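Local coordinates for 4-phosphoerythronate dehydrogenase (Lactobacillus jensenii, PDB 4PRK), which probably catalyses the NAD-dependent interconversion of pyruvate and D-lactate, as a D-lactate dehydrogenase of the D-isomer-specific 2-hydroxyacid dehydrogenase family, at residues A[47-52]-A[309-314]. Sequence-based numbering, arbitrary orientation.
Sequences GVLLKP and EISLRD
Leu49 meets Ser311 and Leu312 through the two methyls at its branched end. Leu49 CD2 lies 3.4 Å from Ser311 OG. Leu49 CD2 also comes to 3.6 Å from Leu312 N. Leu49 CD1 lies 3.8 Å from Leu312 CB. The fork of the leucine thus rests on the helix backbone between Ser311 and Leu312 as well as on their side chains. No hydrogen bond crosses between the segments; the contact is van der Waals packing in a buried place. The side chain of Leu49 leaves the strand toward the helix; CG anti to the carbonyl carbon (chi1 -69°) and an extended chi2 bring both methyls to it. Ser311 OG is turned back to its own helix (chi1 60°) and hydrogen-bonds to the carbonyl O of Met307. The buried hydroxyl is therefore satisfied within the helix and can lie beside methyl groups. With an alanine at Leu49 both methyls go, which would probably leave a gap beside Ser311 and Leu312 CB. Ile3 of strand 2-6 touches both Leu49 and Leu312, and Thr19 and Phe23 of helix 10-23 pack on Leu312. Here helix 301-319, the last of the chain, returns to pack on one face of the parallel five-stranded sheet, consistent with the substrate-binding domain of D-2-hydroxyacid dehydrogenases, at strand 47-50, between strands 2-6 and 72-75.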
loop_
_atom_site.group_PDB
_atom_site.type_symbol
_atom_site.label_atom_id
_atom_site.label_comp_id
_atom_site.label_asym_id
_atom_site.label_seq_id
_atom_site.Cartn_x
_atom_site.Cartn_y
_atom_site.Cartn_z
ATOM N N GLY A 47 30.908 -11.825 -27.789
ATOM C CA GLY A 47 29.473 -12.010 -27.940
ATOM C C GLY A 47 28.783 -10.819 -28.575
ATOM O O GLY A 47 29.399 -9.779 -28.732
ATOM N N VAL A 48 27.516 -10.959 -28.952
ATOM C CA VAL A 48 26.826 -9.871 -29.630
ATOM C C VAL A 48 25.494 -9.495 -28.957
ATOM O O VAL A 48 24.805 -10.347 -28.378
ATOM C CB VAL A 48 26.670 -10.209 -31.132
ATOM C CG1 VAL A 48 25.635 -9.324 -31.812
ATOM C CG2 VAL A 48 28.019 -10.071 -31.828
ATOM N N LEU A 49 25.175 -8.194 -28.994
ATOM C CA LEU A 49 23.900 -7.661 -28.481
ATOM C C LEU A 49 23.187 -6.955 -29.650
ATOM O O LEU A 49 23.716 -5.979 -30.227
ATOM C CB LEU A 49 24.132 -6.721 -27.273
ATOM C CG LEU A 49 24.628 -7.347 -25.944
ATOM C CD1 LEU A 49 24.621 -6.329 -24.789
ATOM C CD2 LEU A 49 23.814 -8.581 -25.554
ATOM N N LEU A 50 21.991 -7.459 -29.992
ATOM C CA LEU A 50 21.283 -7.031 -31.203
ATOM C C LEU A 50 20.027 -6.237 -30.907
ATOM O O LEU A 50 19.350 -6.463 -29.891
ATOM C CB LEU A 50 20.899 -8.255 -32.041
ATOM C CG LEU A 50 22.046 -9.072 -32.680
ATOM C CD1 LEU A 50 21.533 -9.924 -33.853
ATOM C CD2 LEU A 50 23.168 -8.146 -33.154
ATOM N N LYS A 51 19.774 -5.245 -31.743
ATOM C CA LYS A 51 18.527 -4.517 -31.770
ATOM C C LYS A 51 18.150 -4.416 -33.221
ATOM O O LYS A 51 18.368 -3.380 -33.844
ATOM C CB LYS A 51 18.667 -3.137 -31.145
ATOM C CG LYS A 51 17.364 -2.356 -31.067
ATOM C CD LYS A 51 17.553 -1.023 -30.361
ATOM C CE LYS A 51 16.486 -0.020 -30.761
ATOM N NZ LYS A 51 16.279 1.022 -29.721
ATOM N N PRO A 52 17.569 -5.570 -33.775
ATOM C CA PRO A 52 17.475 -5.509 -35.238
ATOM C C PRO A 52 16.308 -4.681 -35.740
ATOM O O PRO A 52 15.174 -4.928 -35.389
ATOM C CB PRO A 52 17.301 -6.977 -35.667
ATOM C CG PRO A 52 17.264 -7.807 -34.440
ATOM C CD PRO A 52 16.898 -6.888 -33.346
ATOM N N GLU A 309 21.747 -4.547 -19.806
ATOM C CA GLU A 309 22.423 -5.371 -18.822
ATOM C C GLU A 309 21.895 -6.813 -18.710
ATOM O O GLU A 309 22.680 -7.741 -18.374
ATOM C CB GLU A 309 22.494 -4.682 -17.454
ATOM C CG GLU A 309 23.311 -3.412 -17.548
ATOM C CD GLU A 309 23.576 -2.773 -16.206
ATOM O OE1 GLU A 309 23.134 -3.311 -15.153
ATOM O OE2 GLU A 309 24.266 -1.719 -16.235
ATOM N N ILE A 310 20.601 -7.019 -18.998
ATOM C CA ILE A 310 20.064 -8.374 -18.987
ATOM C C ILE A 310 20.556 -9.217 -20.189
ATOM O O ILE A 310 20.984 -10.361 -19.998
ATOM C CB ILE A 310 18.521 -8.406 -18.877
ATOM C CG1 ILE A 310 18.106 -7.868 -17.472
ATOM C CG2 ILE A 310 18.014 -9.836 -19.077
ATOM C CD1 ILE A 310 16.607 -7.708 -17.242
ATOM N N SER A 311 20.508 -8.668 -21.398
ATOM C CA SER A 311 21.092 -9.346 -22.544
ATOM C C SER A 311 22.631 -9.597 -22.365
ATOM O O SER A 311 23.123 -10.742 -22.467
ATOM C CB SER A 311 20.784 -8.536 -23.798
ATOM O OG SER A 311 21.316 -7.222 -23.753
ATOM N N LEU A 312 23.355 -8.531 -22.026
ATOM C CA LEU A 312 24.809 -8.589 -21.794
ATOM C C LEU A 312 25.155 -9.776 -20.868
ATOM O O LEU A 312 26.044 -10.559 -21.178
ATOM C CB LEU A 312 25.304 -7.237 -21.148
ATOM C CG LEU A 312 26.793 -7.116 -20.731
ATOM C CD1 LEU A 312 27.667 -7.304 -21.972
ATOM C CD2 LEU A 312 27.185 -5.818 -20.009
ATOM N N ARG A 313 24.439 -9.860 -19.738
ATOM C CA ARG A 313 24.616 -10.878 -18.721
ATOM C C ARG A 313 24.362 -12.294 -19.267
ATOM O O ARG A 313 25.197 -13.170 -19.077
ATOM C CB ARG A 313 23.735 -10.597 -17.485
ATOM C CG ARG A 313 24.274 -11.212 -16.201
ATOM C CD ARG A 313 23.279 -12.156 -15.519
ATOM N NE ARG A 313 22.985 -13.317 -16.372
ATOM C CZ ARG A 313 23.342 -14.587 -16.150
ATOM N NH1 ARG A 313 23.997 -14.943 -15.060
ATOM N NH2 ARG A 313 23.006 -15.516 -17.037
ATOM N N ASP A 314 23.243 -12.536 -19.944
ATOM C CA ASP A 314 23.048 -13.851 -20.601
ATOM C C ASP A 314 24.103 -14.069 -21.671
ATOM O O ASP A 314 24.527 -15.192 -21.873
ATOM C CB ASP A 314 21.673 -14.007 -21.279
ATOM C CG ASP A 314 20.569 -14.432 -20.310
ATOM O OD1 ASP A 314 20.842 -14.621 -19.103
ATOM O OD2 ASP A 314 19.410 -14.576 -20.767
#